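Local atomic coordinates of peruvianin-I (Thevetia peruviana, PDB entry 6ORM), a protein that hydrolyses proteins as a germin-like cysteine peptidase of plant latex, built on the cupin fold. Residues Phe42-Pro46 / Ile74-Val78; Asp35-Tyr39 / Gln63-Leu67; Phe58-Gly62 / Ser153-Gly157. All blocks are in the same frame, centred on the assembly; numbering follows the deposited sequence.

Contact 1: residues Phe42-Pro46 / Ile74-Val78; sequences FKQAP and INRCV. With NAG (2-acetamido-2-deoxy-beta-D-glucopyranose), chain D; NAG (2-acetamido-2-deoxy-beta-D-glucopyranose), chain B; NAG (2-acetamido-2-deoxy-beta-D-glucopyranose), chain E.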
loop_
_atom_site.group_PDB
_atom_site.type_symbol
_atom_site.label_atom_id
_atom_site.label_comp_id
_atom_site.label_asym_id
_atom_site.label_seq_id
_atom_site.Cartn_x
_atom_site.Cartn_y
_atom_site.Cartn_z
ATOM N N PHE A 42 -22.492 -18.468 -9.681
ATOM C CA PHE A 42 -22.680 -19.537 -8.705
ATOM C C PHE A 42 -23.998 -20.274 -8.880
ATOM O O PHE A 42 -24.176 -21.335 -8.276
ATOM C CB PHE A 42 -22.612 -18.985 -7.278
ATOM C CG PHE A 42 -21.227 -18.640 -6.824
ATOM C CD1 PHE A 42 -20.119 -19.197 -7.439
ATOM C CD2 PHE A 42 -21.035 -17.762 -5.772
ATOM C CE1 PHE A 42 -18.843 -18.878 -7.015
ATOM C CE2 PHE A 42 -19.764 -17.439 -5.342
ATOM C CZ PHE A 42 -18.665 -17.999 -5.963
ATOM N N LYS A 43 -24.914 -19.747 -9.694
ATOM C CA LYS A 43 -26.150 -20.465 -9.976
ATOM C C LYS A 43 -25.918 -21.687 -10.846
ATOM O O LYS A 43 -26.783 -22.572 -10.894
ATOM C CB LYS A 43 -27.165 -19.529 -10.624
ATOM C CG LYS A 43 -27.705 -18.515 -9.648
ATOM C CD LYS A 43 -29.027 -17.969 -10.105
ATOM C CE LYS A 43 -29.573 -17.026 -9.069
ATOM N NZ LYS A 43 -29.437 -15.617 -9.507
ATOM N N GLN A 44 -24.791 -21.754 -11.547
ATOM C CA GLN A 44 -24.410 -22.974 -12.238
ATOM C C GLN A 44 -23.705 -23.895 -11.261
ATOM O O GLN A 44 -22.683 -23.514 -10.663
ATOM C CB GLN A 44 -23.536 -22.642 -13.440
ATOM C CG GLN A 44 -24.006 -21.386 -14.155
ATOM C CD GLN A 44 -23.091 -20.957 -15.282
ATOM O OE1 GLN A 44 -22.212 -21.708 -15.708
ATOM N NE2 GLN A 44 -23.282 -19.728 -15.761
ATOM N N ALA A 45 -24.239 -25.105 -11.099
ATOM C CA ALA A 45 -23.616 -26.125 -10.281
ATOM C C ALA A 45 -22.258 -26.504 -10.863
ATOM O O ALA A 45 -21.976 -26.224 -12.031
ATOM C CB ALA A 45 -24.523 -27.351 -10.189
ATOM N N PRO A 46 -21.385 -27.104 -10.056
ATOM C CA PRO A 46 -20.136 -27.639 -10.606
ATOM C C PRO A 46 -20.414 -28.525 -11.812
ATOM O O PRO A 46 -21.247 -29.431 -11.760
ATOM C CB PRO A 46 -19.560 -28.444 -9.436
ATOM C CG PRO A 46 -20.064 -27.727 -8.232
ATOM C CD PRO A 46 -21.461 -27.293 -8.594
ATOM N N ILE A 74 -14.148 -14.009 -4.512
ATOM C CA ILE A 74 -14.753 -15.133 -3.809
ATOM C C ILE A 74 -14.767 -16.337 -4.744
ATOM O O ILE A 74 -15.150 -16.221 -5.913
ATOM C CB ILE A 74 -16.167 -14.805 -3.281
ATOM C CG1 ILE A 74 -16.684 -15.939 -2.392
ATOM C CG2 ILE A 74 -17.140 -14.508 -4.410
ATOM C CD1 ILE A 74 -17.928 -15.577 -1.600
ATOM N N ASN A 75 -14.320 -17.482 -4.238
ATOM C CA ASN A 75 -14.332 -18.732 -4.981
ATOM C C ASN A 75 -15.191 -19.748 -4.242
ATOM O O ASN A 75 -15.135 -19.838 -3.013
ATOM C CB ASN A 75 -12.911 -19.291 -5.159
ATOM C CG ASN A 75 -12.024 -18.389 -5.999
ATOM O OD1 ASN A 75 -12.486 -17.728 -6.928
ATOM N ND2 ASN A 75 -10.738 -18.362 -5.674
ATOM N N ARG A 76 -15.984 -20.509 -4.992
ATOM C CA ARG A 76 -16.750 -21.612 -4.429
ATOM C C ARG A 76 -16.015 -22.916 -4.691
ATOM O O ARG A 76 -15.636 -23.202 -5.831
ATOM C CB ARG A 76 -18.158 -21.682 -5.022
ATOM C CG ARG A 76 -19.002 -22.800 -4.416
ATOM C CD ARG A 76 -20.302 -23.026 -5.178
ATOM N NE ARG A 76 -20.073 -23.474 -6.547
ATOM C CZ ARG A 76 -20.962 -23.365 -7.530
ATOM N NH1 ARG A 76 -22.161 -22.851 -7.292
ATOM N NH2 ARG A 76 -20.661 -23.800 -8.747
ATOM N N CYS A 77 -15.827 -23.707 -3.640
ATOM C CA CYS A 77 -15.164 -24.997 -3.739
ATOM C C CYS A 77 -16.138 -26.080 -3.307
ATOM O O CYS A 77 -16.721 -25.999 -2.221
ATOM C CB CYS A 77 -13.898 -25.037 -2.880
ATOM S SG CYS A 77 -12.634 -23.793 -3.289
ATOM N N VAL A 78 -16.309 -27.092 -4.153
ATOM C CA VAL A 78 -17.137 -28.251 -3.847
ATOM C C VAL A 78 -16.252 -29.488 -3.899
ATOM O O VAL A 78 -15.513 -29.691 -4.869
ATOM C CB VAL A 78 -18.323 -28.373 -4.821
ATOM C CG1 VAL A 78 -19.141 -29.624 -4.524
ATOM C CG2 VAL A 78 -19.192 -27.123 -4.748
HETATM C C1 NAG D . -16.317 -26.401 -11.860
HETATM C C2 NAG D . -15.687 -26.648 -13.217
HETATM C C3 NAG D . -15.716 -25.366 -14.037
HETATM C C4 NAG D . -17.120 -24.765 -14.065
HETATM C C5 NAG D . -17.746 -24.718 -12.670
HETATM C C6 NAG D . -19.204 -24.318 -12.684
HETATM C C7 NAG D . -13.943 -28.359 -13.473
HETATM C C8 NAG D . -12.499 -28.698 -13.255
HETATM N N2 NAG D . -14.323 -27.137 -13.081
HETATM O O3 NAG D . -15.274 -25.650 -15.360
HETATM O O4 NAG D . -17.035 -23.421 -14.518
HETATM O O5 NAG D . -17.663 -26.000 -12.031
HETATM O O6 NAG D . -20.017 -25.282 -13.340
HETATM O O7 NAG D . -14.728 -29.153 -13.979
HETATM C C1 NAG B . -17.324 -23.310 -15.911
HETATM C C2 NAG B . -17.528 -21.821 -16.168
HETATM C C3 NAG B . -17.720 -21.548 -17.658
HETATM C C4 NAG B . -16.592 -22.175 -18.469
HETATM C C5 NAG B . -16.489 -23.656 -18.130
HETATM C C6 NAG B . -15.347 -24.353 -18.833
HETATM C C7 NAG B . -18.544 -20.654 -14.260
HETATM C C8 NAG B . -19.826 -20.217 -13.617
HETATM N N2 NAG B . -18.665 -21.323 -15.410
HETATM O O3 NAG B . -17.749 -20.137 -17.851
HETATM O O4 NAG B . -16.838 -22.039 -19.865
HETATM O O5 NAG B . -16.262 -23.801 -16.722
HETATM O O6 NAG B . -14.094 -24.011 -18.258
HETATM O O7 NAG B . -17.451 -20.411 -13.760
HETATM C C1 NAG E . -22.211 -33.259 -5.622
HETATM C C2 NAG E . -23.535 -34.016 -5.638
HETATM C C3 NAG E . -23.835 -34.531 -7.047
HETATM C C4 NAG E . -23.791 -33.382 -8.048
HETATM C C5 NAG E . -22.460 -32.637 -7.932
HETATM C C6 NAG E . -22.413 -31.378 -8.768
HETATM C C7 NAG E . -24.386 -35.128 -3.630
HETATM C C8 NAG E . -24.267 -36.309 -2.716
HETATM N N2 NAG E . -23.542 -35.098 -4.666
HETATM O O3 NAG E . -25.112 -35.164 -7.091
HETATM O O4 NAG E . -23.943 -33.895 -9.369
HETATM O O5 NAG E . -22.251 -32.210 -6.578
HETATM O O6 NAG E . -23.273 -30.381 -8.235
HETATM O O7 NAG E . -25.211 -34.239 -3.441
#

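Contact 2: residues Asp35-Tyr39 / Gln63-Leu67; sequences DDFIY and QFPAL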
loop_
_atom_site.group_PDB
_atom_site.type_symbol
_atom_site.label_atom_id
_atom_site.label_comp_id
_atom_site.label_asym_id
_atom_site.label_seq_id
_atom_site.Cartn_x
_atom_site.Cartn_y
_atom_site.Cartn_z
ATOM N N ASP A 35 -26.490 -3.967 -14.353
ATOM C CA ASP A 35 -26.182 -5.366 -14.639
ATOM C C ASP A 35 -24.702 -5.683 -14.490
ATOM O O ASP A 35 -24.346 -6.846 -14.277
ATOM C CB ASP A 35 -26.622 -5.730 -16.059
ATOM C CG ASP A 35 -28.126 -5.810 -16.208
ATOM O OD1 ASP A 35 -28.801 -6.174 -15.225
ATOM O OD2 ASP A 35 -28.635 -5.527 -17.315
ATOM N N ASP A 36 -23.831 -4.677 -14.589
ATOM C CA ASP A 36 -22.396 -4.909 -14.507
ATOM C C ASP A 36 -21.916 -5.199 -13.093
ATOM O O ASP A 36 -20.776 -5.643 -12.925
ATOM C CB ASP A 36 -21.642 -3.700 -15.059
ATOM C CG ASP A 36 -21.821 -3.537 -16.553
ATOM O OD1 ASP A 36 -21.616 -4.523 -17.290
ATOM O OD2 ASP A 36 -22.173 -2.420 -16.991
ATOM N N PHE A 37 -22.747 -4.980 -12.080
ATOM C CA PHE A 37 -22.317 -5.113 -10.697
ATOM C C PHE A 37 -22.911 -6.332 -10.012
ATOM O O PHE A 37 -22.679 -6.536 -8.816
ATOM C CB PHE A 37 -22.645 -3.825 -9.935
ATOM C CG PHE A 37 -21.928 -2.622 -10.485
ATOM C CD1 PHE A 37 -20.637 -2.329 -10.085
ATOM C CD2 PHE A 37 -22.530 -1.812 -11.437
ATOM C CE1 PHE A 37 -19.964 -1.238 -10.600
ATOM C CE2 PHE A 37 -21.862 -0.716 -11.957
ATOM C CZ PHE A 37 -20.576 -0.430 -11.536
ATOM N N ILE A 38 -23.665 -7.145 -10.743
ATOM C CA ILE A 38 -24.133 -8.441 -10.273
ATOM C C ILE A 38 -23.346 -9.522 -11.004
ATOM O O ILE A 38 -22.949 -9.351 -12.162
ATOM C CB ILE A 38 -25.654 -8.601 -10.496
ATOM C CG1 ILE A 38 -26.173 -9.893 -9.860
ATOM C CG2 ILE A 38 -25.988 -8.552 -11.978
ATOM C CD1 ILE A 38 -27.666 -10.093 -10.026
ATOM N N TYR A 39 -23.084 -10.627 -10.309
ATOM C CA TYR A 39 -22.501 -11.808 -10.935
ATOM C C TYR A 39 -23.263 -13.034 -10.460
ATOM O O TYR A 39 -23.415 -13.242 -9.253
ATOM C CB TYR A 39 -21.010 -11.954 -10.614
ATOM C CG TYR A 39 -20.365 -13.118 -11.335
ATOM C CD1 TYR A 39 -20.047 -13.029 -12.686
ATOM C CD2 TYR A 39 -20.090 -14.308 -10.671
ATOM C CE1 TYR A 39 -19.465 -14.089 -13.354
ATOM C CE2 TYR A 39 -19.508 -15.374 -11.331
ATOM C CZ TYR A 39 -19.199 -15.259 -12.672
ATOM O OH TYR A 39 -18.620 -16.316 -13.336
ATOM N N GLN A 63 -13.516 -13.159 -14.324
ATOM C CA GLN A 63 -14.893 -13.604 -14.511
ATOM C C GLN A 63 -15.915 -12.514 -14.229
ATOM O O GLN A 63 -16.989 -12.510 -14.839
ATOM C CB GLN A 63 -15.194 -14.803 -13.602
ATOM C CG GLN A 63 -14.383 -16.054 -13.902
ATOM C CD GLN A 63 -12.941 -15.941 -13.449
ATOM O OE1 GLN A 63 -12.662 -15.597 -12.300
ATOM N NE2 GLN A 63 -12.016 -16.223 -14.357
ATOM N N PHE A 64 -15.597 -11.599 -13.315
ATOM C CA PHE A 64 -16.529 -10.601 -12.796
ATOM C C PHE A 64 -15.862 -9.246 -12.989
ATOM O O PHE A 64 -15.196 -8.732 -12.080
ATOM C CB PHE A 64 -16.856 -10.893 -11.330
ATOM C CG PHE A 64 -17.948 -10.037 -10.743
ATOM C CD1 PHE A 64 -18.704 -9.182 -11.530
ATOM C CD2 PHE A 64 -18.222 -10.106 -9.383
ATOM C CE1 PHE A 64 -19.703 -8.404 -10.967
ATOM C CE2 PHE A 64 -19.216 -9.334 -8.816
ATOM C CZ PHE A 64 -19.960 -8.482 -9.607
ATOM N N PRO A 65 -16.014 -8.641 -14.172
ATOM C CA PRO A 65 -15.242 -7.425 -14.496
ATOM C C PRO A 65 -15.357 -6.301 -13.477
ATOM O O PRO A 65 -14.404 -5.527 -13.320
ATOM C CB PRO A 65 -15.821 -7.009 -15.855
ATOM C CG PRO A 65 -16.309 -8.283 -16.459
ATOM C CD PRO A 65 -16.802 -9.127 -15.318
ATOM N N ALA A 66 -16.483 -6.189 -12.770
ATOM C CA ALA A 66 -16.640 -5.121 -11.791
ATOM C C ALA A 66 -15.696 -5.258 -10.603
ATOM O O ALA A 66 -15.532 -4.289 -9.855
ATOM C CB ALA A 66 -18.087 -5.067 -11.295
ATOM N N LEU A 67 -15.084 -6.429 -10.403
ATOM C CA LEU A 67 -14.113 -6.589 -9.326
ATOM C C LEU A 67 -12.807 -5.860 -9.606
ATOM O O LEU A 67 -12.026 -5.635 -8.673
ATOM C CB LEU A 67 -13.829 -8.074 -9.091
ATOM C CG LEU A 67 -14.992 -8.891 -8.529
ATOM C CD1 LEU A 67 -14.577 -10.343 -8.335
ATOM C CD2 LEU A 67 -15.486 -8.284 -7.220
HETATM O O HOH W 1 -18.978 -7.065 -14.343
#

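Contact 3: residues Phe58-Gly62 / Ser153-Gly157; sequences FVTAG and SQNPG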
loop_
_atom_site.group_PDB
_atom_site.type_symbol
_atom_site.label_atom_id
_atom_site.label_comp_id
_atom_site.label_asym_id
_atom_site.label_seq_id
_atom_site.Cartn_x
_atom_site.Cartn_y
_atom_site.Cartn_z
ATOM N N PHE A 58 -14.620 -20.018 -10.030
ATOM C CA PHE A 58 -13.832 -18.828 -9.745
ATOM C C PHE A 58 -14.646 -17.560 -9.953
ATOM O O PHE A 58 -15.416 -17.452 -10.912
ATOM C CB PHE A 58 -12.597 -18.776 -10.647
ATOM C CG PHE A 58 -11.579 -19.835 -10.354
ATOM C CD1 PHE A 58 -10.660 -19.670 -9.331
ATOM C CD2 PHE A 58 -11.533 -20.993 -11.111
ATOM C CE1 PHE A 58 -9.714 -20.645 -9.068
ATOM C CE2 PHE A 58 -10.592 -21.972 -10.852
ATOM C CZ PHE A 58 -9.680 -21.798 -9.830
ATOM N N VAL A 59 -14.483 -16.605 -9.039
ATOM C CA VAL A 59 -14.967 -15.249 -9.275
ATOM C C VAL A 59 -13.840 -14.269 -8.984
ATOM O O VAL A 59 -13.786 -13.663 -7.906
ATOM C CB VAL A 59 -16.218 -14.908 -8.444
ATOM C CG1 VAL A 59 -16.853 -13.632 -8.971
ATOM C CG2 VAL A 59 -17.222 -16.048 -8.479
ATOM N N THR A 60 -12.924 -14.132 -9.935
ATOM C CA THR A 60 -11.936 -13.069 -9.943
ATOM C C THR A 60 -12.363 -12.004 -10.952
ATOM O O THR A 60 -13.401 -12.119 -11.609
ATOM C CB THR A 60 -10.550 -13.623 -10.279
ATOM O OG1 THR A 60 -10.485 -13.919 -11.680
ATOM C CG2 THR A 60 -10.270 -14.889 -9.480
ATOM N N ALA A 61 -11.555 -10.948 -11.071
ATOM C CA ALA A 61 -11.817 -9.930 -12.083
ATOM C C ALA A 61 -11.869 -10.516 -13.490
ATOM O O ALA A 61 -12.480 -9.912 -14.379
ATOM C CB ALA A 61 -10.758 -8.829 -12.011
ATOM N N GLY A 62 -11.247 -11.677 -13.712
ATOM C CA GLY A 62 -11.335 -12.326 -15.009
ATOM C C GLY A 62 -12.730 -12.811 -15.342
ATOM O O GLY A 62 -13.099 -12.892 -16.516
ATOM N N SER A 153 -7.854 -9.976 -2.869
ATOM C CA SER A 153 -7.252 -9.570 -4.131
ATOM C C SER A 153 -8.253 -9.855 -5.236
ATOM O O SER A 153 -9.042 -10.797 -5.141
ATOM C CB SER A 153 -5.931 -10.298 -4.403
ATOM O OG SER A 153 -5.413 -9.947 -5.676
ATOM N N GLN A 154 -8.215 -9.033 -6.286
ATOM C CA GLN A 154 -9.029 -9.324 -7.459
ATOM C C GLN A 154 -8.509 -10.520 -8.244
ATOM O O GLN A 154 -9.234 -11.040 -9.099
ATOM C CB GLN A 154 -9.102 -8.102 -8.374
ATOM C CG GLN A 154 -7.829 -7.845 -9.150
ATOM C CD GLN A 154 -7.948 -6.656 -10.077
ATOM O OE1 GLN A 154 -8.230 -5.538 -9.643
ATOM N NE2 GLN A 154 -7.735 -6.892 -11.364
ATOM N N ASN A 155 -7.287 -10.966 -7.978
ATOM C CA ASN A 155 -6.681 -12.084 -8.688
ATOM C C ASN A 155 -5.625 -12.713 -7.787
ATOM O O ASN A 155 -4.422 -12.555 -8.029
ATOM C CB ASN A 155 -6.071 -11.621 -10.014
ATOM C CG ASN A 155 -5.604 -12.778 -10.878
ATOM O OD1 ASN A 155 -6.132 -13.886 -10.791
ATOM N ND2 ASN A 155 -4.603 -12.527 -11.714
ATOM N N PRO A 156 -6.043 -13.435 -6.744
ATOM C CA PRO A 156 -5.070 -13.951 -5.764
ATOM C C PRO A 156 -4.074 -14.927 -6.356
ATOM O O PRO A 156 -2.959 -15.051 -5.836
ATOM C CB PRO A 156 -5.955 -14.632 -4.709
ATOM C CG PRO A 156 -7.362 -14.173 -4.993
ATOM C CD PRO A 156 -7.418 -13.867 -6.448
ATOM N N GLY A 157 -4.445 -15.634 -7.418
ATOM C CA GLY A 157 -3.628 -16.714 -7.928
ATOM C C GLY A 157 -3.826 -17.992 -7.138
ATOM O O GLY A 157 -4.223 -17.958 -5.972
#

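Contact 1: residues Phe42-Pro46 / Ile74-Val78
In this germin-like cupin, F42 and P46 of the loop between strands 38-39 and 54-57 pack onto one side of strand 73-79, with R76 of that strand reaching up between them. R76 and F42 carry the contact. In R76, CG stands anti to the backbone N (chi1 -178°), which sends the chain out from the strand, and a bend at chi3 (64°) turns the guanidinium into the curve of the loop. There NH2 donates to Q44 O at 2.8 Å along a nearly straight bond (173°), lying in both the guanidinium plane and the carbonyl plane. NH1 makes a shorter but bent, weak bond to F42 O, 2.7 Å away. The flat group is also sandwiched: F42 CD1 sits 4.1 Å above the plane, offset toward its rim, while P46 CD covers the opposite face, 3.6 Å from NH2. NH2 has a further partner in T57 OG1, so the cation bridges the loop and strand 54-57. Without this side chain, as with an alanine here, the carbonyls of F42 and Q44 would probably lose these donors and a gap would open between the F42 ring and P46. Apolar contacts extend the seam along the strand. The F42 ring slides past the R76 stem, bringing CE1 to 3.5 Å from CB, and its far end meets I74; the same ring meets Y148 of strand 145-151 edge-to-face. At the other end, P46 crosses V78 at about a right angle, P46 CG 3.6 Å from V78 CG2. On the outer side, sugars of the attached glycans lie against the loop: the Q44 amide lies beside the acetamido methyl of NAG chain B, and O6 of NAG chain D donates to A45 O at 2.5 Å.

Contact 2: residues Asp35-Tyr39 / Gln63-Leu67
Y39 and F64 bring together the short strand 38-39 and the turn 63-67 of this germin-like cupin, beside a subunit interface: I38 and Y39 also pair antiparallel with a strand of the second subunit, which continues the beta ladder into that neighbour. The aromatic contact is CH-pi rather than a ring stack. Y39 CB stands over the middle of the F64 face, 3.4 Å from the centroid and 5° off the normal. The chi1 of Y39 (-176°) turns its ring away from its own backbone N, carrying it beyond that face; the two planes are inclined by 27° but barely overlap, their centroids 5.3 Å apart. Apolar packing continues where A66 CB meets F37 CD1 at 3.9 Å, while the F37 ring makes edge-to-face contacts with F10 and with F108 of the second subunit. Backbone oxygens line the outer edge of the F64 ring: F37 O, 3.4 Å from F64 CZ, and D36 O. Q63 O comes within 3.3 Å of Y39 CE1. No direct hydrogen bond crosses; instead one water donates to D36 O at 2.7 Å and accepts from A66 N at 3.1 Å.

Contact 3: residues Phe58-Gly62 / Ser153-Gly157
The backbones of T60 and Q154 come within 5.4 Å of each other at their CA atoms, and one straight hydrogen bond joins the two loops: A61 N donates to Q154 O at 3.0 Å (N-H...O 169°), in the carbonyl plane. Neither segment is a regular strand, so this is a loop-to-loop link in the cupin fold, between the loop after strand 54-57 and the one after strand 145-151. T60 packs against the same oxygen, its CB 3.1 Å from Q154 O. Its OG1 sits between the backbone N and the carbonyl carbon (chi1 75°), where it accepts from G62 N at 3.1 Å. That makes an ST turn, which curls the chain just past the A61 donor. A second ST turn lies across the contact, with S153 OG accepting from N155 N at 3.1 Å; the same hydroxyl is hydrogen-bonded to D3. The Q154 side chain runs extended beyond CG alongside A61, bringing NE2 to 3.6 Å from the methyl CB. The amide itself is satisfied elsewhere, by T69 N at OE1 and N68 OD1 at NE2. Farther along, T60 CG2 loosely approaches P156 CD, 4.3 Å away, and both side chains also touch T73 on strand 73-79. N155 turns its amide to another chain, ND2 donating to L7 O of the third subunit. The chemistry is thus mainly polar and led by the main chain: one buried carbonyl is matched by one amide, the serine and threonine hydroxyls shape the turns on which these groups sit, and across the contact the glutamine side chain contributes little more than van der Waals contact with A61.

From the N terminus, strand 38-39 comes first; contact 2 closes the loop from 35-39 to 63-67. Residues 42-46 follow almost at once, and contact 1 closes a second loop onto strand 73-79. Contact 3 spans far more, joining 58-62 to 153-157 near the end of the modelled chain. No pair nests: each crosses both others. V59 is where they converge. Its backbone N probably bonds N75 OD1 of contact 1, and its side chain packs on F42, F64 and Y39. Contact 1 ties the glycan-flanked loop to the five-stranded sheet, contact 2 ties strand 38-39 to the loop before strand 73-79, and contact 3 joins that loop to the one after strand 145-151. All three reach the second subunit, contact 3 also the third.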